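Local coordinates for protein glucose-6-phosphate 1-dehydrogenase (Kluyveromyces lactis, PDB 7E6I) that catalyses the NADP+-dependent oxidation of glucose 6-phosphate to 6-phosphogluconolactone, the first step of the oxidative pentose phosphate pathway, at residues D158-S161 and A162-Q166; I323-E326 and R327-G330; E435-V438 and S439-F443. One frame throughout, in Å; residues are numbered along the deposited sequence.

Contact 1 of 3, residues D158-S161 and A162-Q166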
loop_
_atom_site.group_PDB
_atom_site.type_symbol
_atom_site.label_atom_id
_atom_site.label_comp_id
_atom_site.label_asym_id
_atom_site.label_seq_id
_atom_site.Cartn_x
_atom_site.Cartn_y
_atom_site.Cartn_z
ATOM N N ASP A 158 12.151 11.162 -4.881
ATOM C CA ASP A 158 13.431 10.551 -5.229
ATOM C C ASP A 158 14.245 10.491 -3.942
ATOM O O ASP A 158 13.796 10.952 -2.884
ATOM C CB ASP A 158 14.163 11.317 -6.340
ATOM C CG ASP A 158 14.311 12.808 -6.043
ATOM O OD1 ASP A 158 14.284 13.223 -4.855
ATOM O OD2 ASP A 158 14.451 13.579 -7.019
ATOM N N LEU A 159 15.450 9.922 -4.039
ATOM C CA LEU A 159 16.281 9.759 -2.850
ATOM C C LEU A 159 16.503 11.094 -2.137
ATOM O O LEU A 159 16.351 11.186 -0.908
ATOM C CB LEU A 159 17.617 9.124 -3.229
ATOM C CG LEU A 159 18.584 8.955 -2.058
ATOM C CD1 LEU A 159 17.972 8.092 -0.972
ATOM C CD2 LEU A 159 19.896 8.326 -2.528
ATOM N N GLN A 160 16.830 12.147 -2.897
ATOM C CA GLN A 160 17.238 13.403 -2.280
ATOM C C GLN A 160 16.098 14.041 -1.501
ATOM O O GLN A 160 16.275 14.454 -0.350
ATOM C CB GLN A 160 17.766 14.364 -3.338
ATOM C CG GLN A 160 18.781 15.348 -2.773
ATOM C CD GLN A 160 18.912 16.614 -3.604
ATOM O OE1 GLN A 160 19.625 16.637 -4.614
ATOM N NE2 GLN A 160 18.231 17.680 -3.181
ATOM N N SER A 161 14.920 14.143 -2.114
ATOM C CA SER A 161 13.789 14.741 -1.417
ATOM C C SER A 161 13.376 13.907 -0.207
ATOM O O SER A 161 13.104 14.460 0.866
ATOM C CB SER A 161 12.625 14.965 -2.397
ATOM O OG SER A 161 12.277 13.798 -3.136
ATOM N N ALA A 162 13.368 12.574 -0.334
ATOM C CA ALA A 162 13.001 11.740 0.813
ATOM C C ALA A 162 13.995 11.901 1.957
ATOM O O ALA A 162 13.594 12.029 3.123
ATOM C CB ALA A 162 12.896 10.272 0.401
ATOM N N THR A 163 15.294 11.906 1.645
ATOM C CA THR A 163 16.309 12.147 2.669
ATOM C C THR A 163 16.065 13.473 3.384
ATOM O O THR A 163 16.125 13.545 4.619
ATOM C CB THR A 163 17.705 12.133 2.048
ATOM O OG1 THR A 163 17.841 10.988 1.205
ATOM C CG2 THR A 163 18.780 12.101 3.124
ATOM N N GLU A 164 15.769 14.530 2.618
ATOM C CA GLU A 164 15.567 15.849 3.209
ATOM C C GLU A 164 14.367 15.860 4.148
ATOM O O GLU A 164 14.435 16.416 5.251
ATOM C CB GLU A 164 15.390 16.888 2.108
ATOM C CG GLU A 164 16.684 17.375 1.489
ATOM C CD GLU A 164 16.431 18.271 0.280
ATOM O OE1 GLU A 164 15.381 18.960 0.270
ATOM O OE2 GLU A 164 17.276 18.284 -0.649
ATOM N N LEU A 165 13.260 15.248 3.732
ATOM C CA LEU A 165 12.100 15.168 4.608
ATOM C C LEU A 165 12.441 14.444 5.903
ATOM O O LEU A 165 12.098 14.915 6.997
ATOM C CB LEU A 165 10.957 14.460 3.892
ATOM C CG LEU A 165 9.734 14.153 4.747
ATOM C CD1 LEU A 165 9.178 15.451 5.310
ATOM C CD2 LEU A 165 8.694 13.424 3.924
ATOM N N GLN A 166 13.131 13.305 5.797
ATOM C CA GLN A 166 13.433 12.514 6.986
ATOM C C GLN A 166 14.436 13.223 7.891
ATOM O O GLN A 166 14.375 13.094 9.125
ATOM C CB GLN A 166 13.954 11.133 6.584
ATOM C CG GLN A 166 14.309 10.253 7.782
ATOM C CD GLN A 166 13.177 10.143 8.814
ATOM O OE1 GLN A 166 12.001 10.330 8.492
ATOM N NE2 GLN A 166 13.534 9.808 10.058
#
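Ala-162 and Asp-158 meet at the start of helix 159-169, where the backbone N of Ala-162 donates to Asp-158 O at 3.1 Å and closes the first turn. This helix is the crossover of a beta-alpha-beta unit, running between strands 146-152 and 178-181 of the Rossmann-type domain, and Asp-158 is its N-cap. The amides of a first helical turn lack carbonyl partners from a preceding turn, and a side chain supplies one here: Asp-158 OD1 accepts the backbone N of Ser-161 at 3.0 Å in a nearly straight bond. The hydroxyl of Ser-161 grips the same oxygen, its OG coming from above the carboxylate plane to 2.7 Å from Asp-158 OD1. Ser-161 can reach back because its OG sits between its own backbone N and carbonyl carbon (chi1 52°), a position from which it also bonds to N of His-157. Two donors arriving from different directions restrain the rotation of the carboxylate, whose negative charge would be expected to suit the positive end of the helix dipole. The methyl of Ala-162, by contrast, is buried and packs on Trp-440 of helix 433-451.

One turn onward, Ser-161 O receives the backbone N of Leu-165 at 3.0 Å. On the exposed flank Gln-160 and Glu-164 lie side by side, both extended beyond CG. Glu-164 CG rests 3.5 Å from Gln-160 O, and the carboxylate beyond it accepts Gln-160 NE2 on OE2 at 2.8 Å, amide and carboxylate planes 33° apart. Thr-163 doubles a main-chain bond: Leu-159 O takes its backbone N at 2.9 Å and also its OG1, which stands 43° out of the carbonyl plane at 2.6 Å.

Contact 2 of 3, residues I323-E326 and R327-G330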
loop_
_atom_site.group_PDB
_atom_site.type_symbol
_atom_site.label_atom_id
_atom_site.label_comp_id
_atom_site.label_asym_id
_atom_site.label_seq_id
_atom_site.Cartn_x
_atom_site.Cartn_y
_atom_site.Cartn_z
ATOM N N ILE A 323 17.660 -10.389 -7.091
ATOM C CA ILE A 323 18.044 -10.328 -5.691
ATOM C C ILE A 323 19.246 -11.236 -5.503
ATOM O O ILE A 323 19.178 -12.438 -5.790
ATOM C CB ILE A 323 16.892 -10.735 -4.777
ATOM C CG1 ILE A 323 15.666 -9.874 -5.065
ATOM C CG2 ILE A 323 17.351 -10.684 -3.330
ATOM C CD1 ILE A 323 14.486 -10.213 -4.179
ATOM N N ALA A 324 20.346 -10.667 -5.021
ATOM C CA ALA A 324 21.603 -11.401 -4.936
ATOM C C ALA A 324 21.776 -11.975 -3.529
ATOM O O ALA A 324 22.543 -11.481 -2.710
ATOM C CB ALA A 324 22.764 -10.491 -5.318
ATOM N N ASN A 325 21.026 -13.033 -3.240
ATOM C CA ASN A 325 21.283 -13.781 -2.023
ATOM C C ASN A 325 21.050 -15.252 -2.301
ATOM O O ASN A 325 20.731 -15.651 -3.427
ATOM C CB ASN A 325 20.460 -13.269 -0.825
ATOM C CG ASN A 325 18.961 -13.497 -0.957
ATOM O OD1 ASN A 325 18.486 -14.306 -1.770
ATOM N ND2 ASN A 325 18.195 -12.775 -0.124
ATOM N N GLU A 326 21.203 -16.062 -1.252
ATOM C CA GLU A 326 21.201 -17.506 -1.426
ATOM C C GLU A 326 19.839 -18.028 -1.883
ATOM O O GLU A 326 19.772 -18.974 -2.686
ATOM C CB GLU A 326 21.621 -18.178 -0.128
ATOM C CG GLU A 326 21.680 -19.674 -0.256
ATOM C CD GLU A 326 22.613 -20.290 0.751
ATOM O OE1 GLU A 326 22.214 -20.403 1.938
ATOM O OE2 GLU A 326 23.740 -20.658 0.349
ATOM N N ARG A 327 18.744 -17.436 -1.380
ATOM C CA ARG A 327 17.419 -17.940 -1.725
ATOM C C ARG A 327 17.047 -17.595 -3.164
ATOM O O ARG A 327 16.397 -18.396 -3.846
ATOM C CB ARG A 327 16.366 -17.392 -0.752
ATOM C CG ARG A 327 14.929 -17.835 -1.072
ATOM C CD ARG A 327 13.929 -17.369 -0.010
ATOM N NE ARG A 327 14.433 -17.707 1.310
ATOM C CZ ARG A 327 14.279 -18.897 1.882
ATOM N NH1 ARG A 327 13.591 -19.854 1.257
ATOM N NH2 ARG A 327 14.812 -19.128 3.079
ATOM N N TRP A 328 17.461 -16.423 -3.655
ATOM C CA TRP A 328 16.880 -15.863 -4.872
ATOM C C TRP A 328 17.853 -15.714 -6.028
ATOM O O TRP A 328 17.455 -15.247 -7.102
ATOM C CB TRP A 328 16.243 -14.499 -4.570
ATOM C CG TRP A 328 15.060 -14.640 -3.650
ATOM C CD1 TRP A 328 14.931 -14.129 -2.398
ATOM C CD2 TRP A 328 13.858 -15.355 -3.920
ATOM N NE1 TRP A 328 13.708 -14.462 -1.870
ATOM C CE2 TRP A 328 13.029 -15.222 -2.785
ATOM C CE3 TRP A 328 13.390 -16.089 -5.025
ATOM C CZ2 TRP A 328 11.766 -15.813 -2.702
ATOM C CZ3 TRP A 328 12.123 -16.673 -4.952
ATOM C CH2 TRP A 328 11.331 -16.537 -3.786
ATOM N N ASP A 329 19.097 -16.114 -5.850
ATOM C CA ASP A 329 20.124 -15.835 -6.832
ATOM C C ASP A 329 19.762 -16.394 -8.207
ATOM O O ASP A 329 19.577 -17.603 -8.375
ATOM C CB ASP A 329 21.435 -16.423 -6.338
ATOM C CG ASP A 329 22.555 -16.121 -7.253
ATOM O OD1 ASP A 329 22.702 -14.942 -7.632
ATOM O OD2 ASP A 329 23.268 -17.066 -7.610
ATOM N N GLY A 330 19.672 -15.515 -9.196
ATOM C CA GLY A 330 19.349 -15.940 -10.541
ATOM C C GLY A 330 17.868 -16.111 -10.856
ATOM O O GLY A 330 17.534 -16.448 -11.995
HETATM O O HOH W 1 16.861 -12.864 -8.145
HETATM O O HOH W 2 20.057 -12.686 -8.702
#
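Trp-328 and Asn-325 face each other across a turn within the loop that connects the antiparallel strands 316-321 and 333-338. Glu-326 and Arg-327 bend the chain with helix-like backbone angles, so the amide of Trp-328 comes back within reach of the Asn-325 side chain. From CB outward, the Trp-328 side chain first meets Ile-323, CB to CB at 3.8 Å, the two side chains running alongside each other. The same CB is 3.6 Å from Asn-325 OD1, which also approaches Trp-328 CD1 at 3.6 Å, obliquely to the ring. Over one face lies Arg-327 CG, 3.6 Å above the plane of the Trp-328 ring and displaced toward its rim. On the five-membered ring, NE1 donates to Thr-254 O, outside the turn, while the indole meets Trp-207 at a steep angle.

Asn-325 closes the turn from its side chain, much as an N-cap does, a side-chain oxygen accepting the backbone N three residues on. With CG between its backbone N and carbonyl carbon (chi1 67°), it swings OD1 to 3.0 Å from Trp-328 N. One water links Ile-323 N to Trp-328 O, another Ile-323 O to Gly-330 N. Ala-324 and Arg-327 bond through their backbones to Ala-276 and Lys-209, but Trp-328 N has a side-chain carbonyl as its main acceptor, the main-chain bond to Asn-325 O being weak.

Contact 3 of 3, residues E435-V438 and S439-F443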
loop_
_atom_site.group_PDB
_atom_site.type_symbol
_atom_site.label_atom_id
_atom_site.label_comp_id
_atom_site.label_asym_id
_atom_site.label_seq_id
_atom_site.Cartn_x
_atom_site.Cartn_y
_atom_site.Cartn_z
ATOM N N GLU A 435 13.893 1.382 5.519
ATOM C CA GLU A 435 13.103 0.813 4.434
ATOM C C GLU A 435 12.851 1.847 3.339
ATOM O O GLU A 435 13.020 1.572 2.141
ATOM C CB GLU A 435 11.786 0.303 5.021
ATOM C CG GLU A 435 10.929 -0.534 4.124
ATOM C CD GLU A 435 9.652 -0.998 4.839
ATOM O OE1 GLU A 435 9.460 -0.662 6.037
ATOM O OE2 GLU A 435 8.837 -1.705 4.206
ATOM N N LEU A 436 12.431 3.045 3.736
ATOM C CA LEU A 436 12.248 4.135 2.789
ATOM C C LEU A 436 13.553 4.462 2.076
ATOM O O LEU A 436 13.603 4.584 0.841
ATOM C CB LEU A 436 11.728 5.360 3.544
ATOM C CG LEU A 436 10.772 6.354 2.916
ATOM C CD1 LEU A 436 9.912 5.699 1.852
ATOM C CD2 LEU A 436 9.922 6.940 4.031
ATOM N N ASP A 437 14.629 4.603 2.846
ATOM C CA ASP A 437 15.894 5.019 2.262
ATOM C C ASP A 437 16.362 4.025 1.210
ATOM O O ASP A 437 16.736 4.416 0.098
ATOM C CB ASP A 437 16.940 5.184 3.359
ATOM C CG ASP A 437 18.268 5.635 2.812
ATOM O OD1 ASP A 437 18.337 6.722 2.203
ATOM O OD2 ASP A 437 19.252 4.890 2.979
ATOM N N VAL A 438 16.322 2.726 1.531
ATOM C CA VAL A 438 16.814 1.723 0.588
ATOM C C VAL A 438 15.908 1.636 -0.635
ATOM O O VAL A 438 16.381 1.437 -1.765
ATOM C CB VAL A 438 16.948 0.359 1.279
ATOM C CG1 VAL A 438 17.452 -0.673 0.289
ATOM C CG2 VAL A 438 17.885 0.472 2.450
ATOM N N SER A 439 14.598 1.783 -0.444
ATOM C CA SER A 439 13.720 1.685 -1.600
ATOM C C SER A 439 13.961 2.846 -2.562
ATOM O O SER A 439 13.900 2.664 -3.781
ATOM C CB SER A 439 12.259 1.619 -1.149
ATOM O OG SER A 439 11.739 2.918 -0.898
ATOM N N TRP A 440 14.286 4.032 -2.043
ATOM C CA TRP A 440 14.610 5.152 -2.921
ATOM C C TRP A 440 15.999 5.014 -3.541
ATOM O O TRP A 440 16.185 5.400 -4.699
ATOM C CB TRP A 440 14.474 6.487 -2.172
ATOM C CG TRP A 440 13.035 6.983 -2.127
ATOM C CD1 TRP A 440 12.282 7.234 -1.012
ATOM C CD2 TRP A 440 12.188 7.254 -3.251
ATOM N NE1 TRP A 440 11.020 7.645 -1.370
ATOM C CE2 TRP A 440 10.934 7.662 -2.740
ATOM C CE3 TRP A 440 12.366 7.188 -4.644
ATOM C CZ2 TRP A 440 9.867 8.005 -3.567
ATOM C CZ3 TRP A 440 11.306 7.526 -5.463
ATOM C CH2 TRP A 440 10.070 7.931 -4.921
ATOM N N LYS A 441 16.970 4.433 -2.824
ATOM C CA LYS A 441 18.277 4.185 -3.434
ATOM C C LYS A 441 18.154 3.243 -4.625
ATOM O O LYS A 441 18.928 3.345 -5.589
ATOM C CB LYS A 441 19.251 3.603 -2.405
ATOM C CG LYS A 441 19.939 4.633 -1.528
ATOM C CD LYS A 441 20.473 4.012 -0.229
ATOM C CE LYS A 441 21.539 4.932 0.395
ATOM N NZ LYS A 441 21.269 5.389 1.792
ATOM N N LEU A 442 17.173 2.338 -4.583
ATOM C CA LEU A 442 16.974 1.362 -5.645
ATOM C C LEU A 442 16.341 1.993 -6.885
ATOM O O LEU A 442 16.787 1.745 -8.011
ATOM C CB LEU A 442 16.108 0.213 -5.118
ATOM C CG LEU A 442 15.747 -0.878 -6.120
ATOM C CD1 LEU A 442 17.016 -1.526 -6.664
ATOM C CD2 LEU A 442 14.825 -1.931 -5.513
ATOM N N PHE A 443 15.311 2.821 -6.700
ATOM C CA PHE A 443 14.529 3.317 -7.823
ATOM C C PHE A 443 15.024 4.644 -8.382
ATOM O O PHE A 443 14.703 4.975 -9.533
ATOM C CB PHE A 443 13.072 3.487 -7.411
ATOM C CG PHE A 443 12.279 2.251 -7.537
ATOM C CD1 PHE A 443 12.306 1.293 -6.538
ATOM C CD2 PHE A 443 11.527 2.013 -8.670
ATOM C CE1 PHE A 443 11.565 0.113 -6.674
ATOM C CE2 PHE A 443 10.790 0.842 -8.807
ATOM C CZ PHE A 443 10.814 -0.108 -7.820
#
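Leu-436 O is held by two donors of the next turn, the backbone N of Trp-440 and the hydroxyl of Ser-439. This is the i to i+4 ladder of an alpha-helix, here helix 433-451 of the C-terminal domain, with a side chain added to one rung. Trp-440 N donates to Leu-436 O at 3.0 Å. Ser-439 OG reaches Leu-436 O, also at 3.0 Å, but makes a C=O...donor angle of only 119° and so approaches from well to one side. It gets there because OG is turned between its backbone N and the carbonyl carbon (chi1 83°), folding the hydroxyl against the preceding turn. The hydroxyl of this buried residue thus spends its proton on the helix's own backbone, while the CB of Ser-439 lies 3.4 Å from Glu-435 O.

The helix packs against helices 236-254, 263-276 and 159-169, the last across the domain boundary, where Trp-440 lies on Ala-162 and Leu-159. The Trp-440 side chain is about 12 Å from the bound glucose 6-phosphate, outside its pocket. Leu-436 and Trp-440 point the same way, with Leu-436 CD1 3.9 Å from Trp-440 NE1. Val-438 touches Leu-274, and Glu-435 pairs with Lys-270 besides bonding to Gln-248. Where the helix meets helix 159-169, Asp-437 and Lys-441 form a salt bridge beside Leu-159. Their side chains cross, the lysine bending at its last torsion to bring NZ to OD2; the modelled separation is very short and its exact value doubtful. Lys-441 CG meanwhile lies 3.6 Å from Asp-437 O. At the far end of the segment, Ser-439 O accepts the backbone N of Phe-443 at 3.2 Å and also lies in the plane of the Phe-443 ring, at its edge.

Read from the N terminus, the three contacts come in series: none encloses or crosses another, and each closes only a turn or two of its own chain. Contact 1 starts the last crossover helix of the nucleotide-binding domain. Contact 2 follows much later, in the bend between two strands of the C-terminal domain's large sheet, and contact 3 lies later still, on helix 433-451 of that domain. Contacts 1 and 3 touch, their centres about 10 Å apart: Asp-158 CA packs at 3.6 Å on Trp-440 CE3, so the start of the crossover helix packs on the C-terminal domain here. Contact 2 stands apart, its nearest atoms about 8 Å from contact 3 and about 19 Å from contact 1.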